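Local coordinates for mandalate racemase/muconate lactonizing enzyme (Unidentified, PDB 4E4U), which is a putative mandelate racemase/muconate lactonizing enzyme of the enolase superfamily, probably acting on a carboxylate substrate whose identity is not established, at residues L181-R195 with I218-L230. Sequence-based numbering, arbitrary orientation. Where two conformers were deposited one is given.
Sequences LEVLDRCELFCRRVR and IRLAKRLEKYDPL
Leu184 and Cys187 meet Leu220 where helices 181-195 and 218-224 run side by side, their axes 31° apart and 9.6 Å at closest approach. Leu184 CD2 rests 3.8 Å from Leu220 CB, and Leu220 CD1 reaches to 3.6 Å from Cys187 CB. One turn on, Leu224 CD2 touches Cys191 SG; cysteine suits these two buried places, being small enough to leave room for Leu220 and Leu224 against the helix.

Beside this tight seam, Arg223, a knob among Leu181, Leu184, Asp185 and Glu188, faces a second subunit. Arginine fits here: its flat face lies over Leu184 CB while its extended chain carries NH1 to the anti lone pair of Asp185 OD1, a 2.9 Å salt bridge, and more weakly to Glu188 OE1. A water also links Asp185 OD1 to Arg223 NH2. Looser and more open, Lys226 NZ meets Glu188 OE2 from above its carboxylate plane at 2.8 Å, and a water joins that oxygen to Tyr227 OH. Tyrosine combines an apolar ring, one face against the backbone at Cys191 and Arg192, with a hydroxyl that reaches water. Bent at chi2 and chi3 (63° and 73°), Arg195 gives NH2 to Tyr227 O, 2.9 Å away, tying helix 181-195 to the chain there.

Asp228 of the second subunit pairs with Arg219 and Arg223, and its Ser200 takes Asp185 OD2. Inward, Cys187 and Leu224 pack on Phe206 of strand 203-206, and Cys191 on Phe165 of strand 162-165: the two helices are neighbours on the outside of the TIM-type barrel.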
loop_
_atom_site.group_PDB
_atom_site.type_symbol
_atom_site.label_atom_id
_atom_site.label_comp_id
_atom_site.label_asym_id
_atom_site.label_seq_id
_atom_site.Cartn_x
_atom_site.Cartn_y
_atom_site.Cartn_z
ATOM N N LEU A 181 30.338 14.844 12.211
ATOM C CA LEU A 181 30.522 15.916 11.235
ATOM C C LEU A 181 31.909 15.883 10.600
ATOM O O LEU A 181 32.047 16.120 9.404
ATOM C CB LEU A 181 30.293 17.280 11.878
ATOM C CG LEU A 181 28.841 17.564 12.249
ATOM C CD1 LEU A 181 28.793 18.755 13.189
ATOM C CD2 LEU A 181 27.996 17.813 11.005
ATOM N N GLU A 182 32.943 15.607 11.390
ATOM C CA GLU A 182 34.286 15.554 10.824
ATOM C C GLU A 182 34.425 14.433 9.793
ATOM O O GLU A 182 35.092 14.602 8.767
ATOM C CB GLU A 182 35.332 15.427 11.924
ATOM C CG GLU A 182 35.517 16.727 12.675
ATOM C CD GLU A 182 36.551 16.632 13.767
ATOM O OE1 GLU A 182 36.539 15.630 14.517
ATOM O OE2 GLU A 182 37.368 17.566 13.873
ATOM N N VAL A 183 33.784 13.295 10.043
ATOM C CA VAL A 183 33.832 12.208 9.073
ATOM C C VAL A 183 32.994 12.556 7.839
ATOM O O VAL A 183 33.430 12.321 6.713
ATOM C CB VAL A 183 33.431 10.862 9.700
ATOM C CG1 VAL A 183 33.261 9.787 8.634
ATOM C CG2 VAL A 183 34.478 10.439 10.725
ATOM N N LEU A 184 31.816 13.148 8.041
ATOM C CA LEU A 184 31.008 13.597 6.907
ATOM C C LEU A 184 31.796 14.589 6.051
ATOM O O LEU A 184 31.788 14.499 4.824
ATOM C CB LEU A 184 29.693 14.225 7.375
ATOM C CG LEU A 184 28.684 13.287 8.049
ATOM C CD1 LEU A 184 27.563 14.076 8.709
ATOM C CD2 LEU A 184 28.106 12.308 7.030
ATOM N N ASP A 185 32.485 15.525 6.702
ATOM C CA ASP A 185 33.312 16.492 5.987
ATOM C C ASP A 185 34.397 15.794 5.169
ATOM O O ASP A 185 34.673 16.173 4.030
ATOM C CB ASP A 185 34.003 17.448 6.968
ATOM C CG ASP A 185 33.066 18.489 7.559
ATOM O OD1 ASP A 185 31.932 18.655 7.066
ATOM O OD2 ASP A 185 33.489 19.167 8.520
ATOM N N ARG A 186 35.025 14.785 5.762
ATOM C CA ARG A 186 36.100 14.062 5.094
ATOM C C ARG A 186 35.571 13.310 3.875
ATOM O O ARG A 186 36.219 13.276 2.831
ATOM C CB ARG A 186 36.786 13.098 6.064
ATOM C CG ARG A 186 37.917 12.307 5.441
ATOM C CD ARG A 186 38.603 11.447 6.479
ATOM N NE ARG A 186 37.747 10.341 6.901
ATOM C CZ ARG A 186 37.759 9.797 8.115
ATOM N NH1 ARG A 186 38.553 10.271 9.067
ATOM N NH2 ARG A 186 36.958 8.781 8.388
ATOM N N CYS A 187 34.389 12.717 4.004
ATOM C CA CYS A 187 33.783 11.993 2.887
ATOM C C CYS A 187 33.563 12.926 1.704
ATOM O O CYS A 187 33.874 12.590 0.556
ATOM C CB CYS A 187 32.444 11.372 3.296
ATOM S SG CYS A 187 32.576 10.003 4.454
ATOM N N GLU A 188 33.045 14.113 2.000
ATOM C CA GLU A 188 32.797 15.125 0.988
ATOM C C GLU A 188 34.111 15.584 0.351
ATOM O O GLU A 188 34.193 15.751 -0.871
ATOM C CB GLU A 188 32.080 16.312 1.630
ATOM C CG GLU A 188 31.057 16.960 0.749
ATOM C CD GLU A 188 30.373 18.137 1.412
ATOM O OE1 GLU A 188 30.024 18.063 2.621
ATOM O OE2 GLU A 188 30.175 19.138 0.705
ATOM N N LEU A 189 35.135 15.789 1.179
ATOM C CA LEU A 189 36.438 16.253 0.701
ATOM C C LEU A 189 37.117 15.234 -0.213
ATOM O O LEU A 189 37.731 15.610 -1.213
ATOM C CB LEU A 189 37.351 16.608 1.874
ATOM C CG LEU A 189 38.695 17.216 1.478
ATOM C CD1 LEU A 189 38.490 18.490 0.667
ATOM C CD2 LEU A 189 39.537 17.498 2.706
ATOM N N PHE A 190 37.015 13.949 0.123
ATOM C CA PHE A 190 37.537 12.908 -0.760
ATOM C C PHE A 190 36.869 12.987 -2.126
ATOM O O PHE A 190 37.542 12.944 -3.160
ATOM C CB PHE A 190 37.324 11.517 -0.163
ATOM C CG PHE A 190 38.512 10.986 0.585
ATOM C CD1 PHE A 190 38.853 11.496 1.835
ATOM C CD2 PHE A 190 39.273 9.957 0.052
ATOM C CE1 PHE A 190 39.943 10.993 2.535
ATOM C CE2 PHE A 190 40.368 9.454 0.739
ATOM C CZ PHE A 190 40.705 9.972 1.983
ATOM N N CYS A 191 35.545 13.109 -2.140
ATOM C CA CYS A 191 34.841 13.202 -3.414
ATOM C C CYS A 191 35.269 14.440 -4.192
ATOM O O CYS A 191 35.481 14.377 -5.402
ATOM C CB CYS A 191 33.323 13.175 -3.220
ATOM S SG CYS A 191 32.709 11.565 -2.722
ATOM N N ARG A 192 35.416 15.561 -3.491
ATOM C CA ARG A 192 35.806 16.802 -4.142
ATOM C C ARG A 192 37.180 16.670 -4.792
ATOM O O ARG A 192 37.360 17.027 -5.963
ATOM C CB ARG A 192 35.822 17.945 -3.131
ATOM C CG ARG A 192 36.151 19.285 -3.752
ATOM C CD ARG A 192 36.155 20.393 -2.710
ATOM N NE ARG A 192 36.503 21.682 -3.298
ATOM C CZ ARG A 192 35.611 22.599 -3.661
ATOM N NH1 ARG A 192 34.315 22.370 -3.488
ATOM N NH2 ARG A 192 36.012 23.746 -4.193
ATOM N N ARG A 193 38.141 16.154 -4.033
ATOM C CA ARG A 193 39.512 16.041 -4.526
ATOM C C ARG A 193 39.652 15.004 -5.636
ATOM O O ARG A 193 40.359 15.236 -6.614
ATOM C CB ARG A 193 40.476 15.733 -3.378
ATOM C CG ARG A 193 40.572 16.841 -2.336
ATOM C CD ARG A 193 41.251 18.090 -2.881
ATOM N NE ARG A 193 41.111 19.216 -1.959
ATOM C CZ ARG A 193 41.794 19.354 -0.824
ATOM N NH1 ARG A 193 42.675 18.434 -0.448
ATOM N NH2 ARG A 193 41.592 20.417 -0.055
ATOM N N VAL A 194 38.989 13.862 -5.484
ATOM C CA VAL A 194 39.041 12.827 -6.516
ATOM C C VAL A 194 38.345 13.313 -7.792
ATOM O O VAL A 194 38.882 13.144 -8.883
ATOM C CB VAL A 194 38.488 11.462 -6.045
ATOM C CG1 VAL A 194 38.511 10.459 -7.193
ATOM C CG2 VAL A 194 39.316 10.932 -4.878
ATOM N N ARG A 195 37.174 13.939 -7.659
ATOM C CA ARG A 195 36.506 14.514 -8.827
ATOM C C ARG A 195 37.400 15.526 -9.547
ATOM O O ARG A 195 37.474 15.517 -10.775
ATOM C CB ARG A 195 35.162 15.154 -8.463
ATOM C CG ARG A 195 34.509 15.905 -9.625
ATOM C CD ARG A 195 34.170 14.980 -10.793
ATOM N NE ARG A 195 33.024 14.127 -10.486
ATOM C CZ ARG A 195 32.906 12.854 -10.863
ATOM N NH1 ARG A 195 33.870 12.274 -11.572
ATOM N NH2 ARG A 195 31.824 12.162 -10.528
ATOM N N ILE A 218 21.582 8.921 4.856
ATOM C CA ILE A 218 20.860 9.973 4.146
ATOM C C ILE A 218 21.554 11.335 4.283
ATOM O O ILE A 218 21.711 12.066 3.289
ATOM C CB ILE A 218 19.375 10.012 4.587
ATOM C CG1 ILE A 218 18.668 8.761 4.054
ATOM C CG2 ILE A 218 18.678 11.288 4.107
ATOM C CD1 ILE A 218 17.326 8.504 4.704
ATOM N N ARG A 219 21.998 11.676 5.494
ATOM C CA ARG A 219 22.783 12.899 5.696
ATOM C C ARG A 219 24.019 12.908 4.797
ATOM O O ARG A 219 24.338 13.919 4.168
ATOM C CB ARG A 219 23.195 13.066 7.164
ATOM C CG ARG A 219 22.060 13.516 8.071
ATOM C CD ARG A 219 22.516 13.612 9.511
ATOM N NE ARG A 219 23.538 14.639 9.719
ATOM C CZ ARG A 219 24.324 14.699 10.788
ATOM N NH1 ARG A 219 24.220 13.787 11.750
ATOM N NH2 ARG A 219 25.220 15.670 10.897
ATOM N N LEU A 220 24.697 11.765 4.714
ATOM C CA LEU A 220 25.895 11.663 3.887
ATOM C C LEU A 220 25.548 11.800 2.407
ATOM O O LEU A 220 26.204 12.535 1.673
ATOM C CB LEU A 220 26.621 10.342 4.151
ATOM C CG LEU A 220 27.840 10.081 3.257
ATOM C CD1 LEU A 220 28.856 11.223 3.332
ATOM C CD2 LEU A 220 28.489 8.744 3.627
ATOM N N ALA A 221 24.504 11.104 1.968
ATOM C CA ALA A 221 24.105 11.163 0.565
ATOM C C ALA A 221 23.837 12.598 0.103
ATOM O O ALA A 221 24.247 12.984 -0.992
ATOM C CB ALA A 221 22.888 10.283 0.311
ATOM N N LYS A 222 23.174 13.399 0.936
ATOM C CA LYS A 222 22.870 14.775 0.535
ATOM C C LYS A 222 24.143 15.566 0.261
ATOM O O LYS A 222 24.164 16.395 -0.641
ATOM C CB LYS A 222 21.988 15.492 1.563
ATOM C CG LYS A 222 20.620 14.852 1.817
ATOM C CD LYS A 222 20.025 14.107 0.618
ATOM C CE LYS A 222 19.275 15.018 -0.330
ATOM N NZ LYS A 222 18.573 14.217 -1.384
ATOM N N ARG A 223 25.200 15.290 1.020
ATOM C CA ARG A 223 26.493 15.936 0.819
ATOM C C ARG A 223 27.216 15.465 -0.431
ATOM O O ARG A 223 27.968 16.228 -1.047
ATOM C CB ARG A 223 27.391 15.685 2.020
ATOM C CG ARG A 223 26.990 16.450 3.259
ATOM C CD ARG A 223 27.720 15.875 4.442
ATOM N NE ARG A 223 27.532 16.599 5.695
ATOM C CZ ARG A 223 28.454 17.371 6.261
ATOM N NH1 ARG A 223 29.628 17.567 5.669
ATOM N NH2 ARG A 223 28.203 17.939 7.428
ATOM N N LEU A 224 26.999 14.207 -0.799
ATOM C CA LEU A 224 27.731 13.612 -1.910
ATOM C C LEU A 224 27.090 13.881 -3.262
ATOM O O LEU A 224 27.748 13.742 -4.298
ATOM C CB LEU A 224 27.884 12.103 -1.707
ATOM C CG LEU A 224 28.631 11.678 -0.442
ATOM C CD1 LEU A 224 28.840 10.174 -0.461
ATOM C CD2 LEU A 224 29.963 12.421 -0.295
ATOM N N GLU A 225 25.813 14.257 -3.265
ATOM C CA GLU A 225 25.088 14.410 -4.527
ATOM C C GLU A 225 25.750 15.386 -5.499
ATOM O O GLU A 225 25.751 15.155 -6.706
ATOM C CB GLU A 225 23.621 14.787 -4.282
ATOM C CG GLU A 225 22.784 13.595 -3.825
ATOM C CD GLU A 225 21.364 13.943 -3.405
ATOM O OE1 GLU A 225 20.994 15.132 -3.406
ATOM O OE2 GLU A 225 20.604 13.018 -3.054
ATOM N N LYS A 226 26.341 16.457 -4.979
ATOM C CA LYS A 226 26.957 17.454 -5.853
ATOM C C LYS A 226 28.144 16.907 -6.650
ATOM O O LYS A 226 28.560 17.522 -7.627
ATOM C CB LYS A 226 27.384 18.696 -5.057
ATOM C CG LYS A 226 28.533 18.458 -4.076
ATOM C CD LYS A 226 28.936 19.741 -3.333
ATOM C CE LYS A 226 27.983 20.089 -2.188
ATOM N NZ LYS A 226 27.995 19.079 -1.073
ATOM N N TYR A 227 28.673 15.752 -6.250
ATOM C CA TYR A 227 29.780 15.145 -6.985
ATOM C C TYR A 227 29.348 14.007 -7.907
ATOM O O TYR A 227 30.184 13.362 -8.529
ATOM C CB TYR A 227 30.891 14.706 -6.030
ATOM C CG TYR A 227 31.405 15.889 -5.258
ATOM C CD1 TYR A 227 32.061 16.925 -5.914
ATOM C CD2 TYR A 227 31.196 16.002 -3.890
ATOM C CE1 TYR A 227 32.509 18.037 -5.231
ATOM C CE2 TYR A 227 31.659 17.111 -3.191
ATOM C CZ TYR A 227 32.308 18.122 -3.874
ATOM O OH TYR A 227 32.751 19.229 -3.201
ATOM N N ASP A 228 28.036 13.783 -7.990
ATOM C CA ASP A 228 27.430 12.790 -8.890
ATOM C C ASP A 228 28.128 11.420 -8.922
ATOM O O ASP A 228 28.510 10.946 -9.996
ATOM C CB ASP A 228 27.313 13.366 -10.313
ATOM C CG ASP A 228 26.444 12.511 -11.237
ATOM O OD1 ASP A 228 25.452 11.904 -10.776
ATOM O OD2 ASP A 228 26.740 12.466 -12.449
ATOM N N PRO A 229 28.278 10.765 -7.753
ATOM C CA PRO A 229 28.868 9.422 -7.780
ATOM C C PRO A 229 27.973 8.441 -8.530
ATOM O O PRO A 229 26.731 8.555 -8.504
ATOM C CB PRO A 229 28.942 9.017 -6.299
ATOM C CG PRO A 229 28.529 10.199 -5.509
ATOM C CD PRO A 229 27.826 11.158 -6.408
ATOM N N LEU A 230 28.604 7.467 -9.173
ATOM C CA LEU A 230 27.868 6.405 -9.846
ATOM C C LEU A 230 27.111 5.529 -8.841
ATOM O O LEU A 230 26.022 5.046 -9.131
ATOM C CB LEU A 230 28.817 5.576 -10.718
ATOM C CG LEU A 230 28.329 4.239 -11.296
ATOM C CD1 LEU A 230 27.023 4.360 -12.060
ATOM C CD2 LEU A 230 29.393 3.632 -12.195
HETATM O O HOH W 1 29.915 20.072 8.351
HETATM O O HOH W 2 32.365 19.995 -0.814
HETATM O O HOH W 3 30.636 9.514 -10.929
#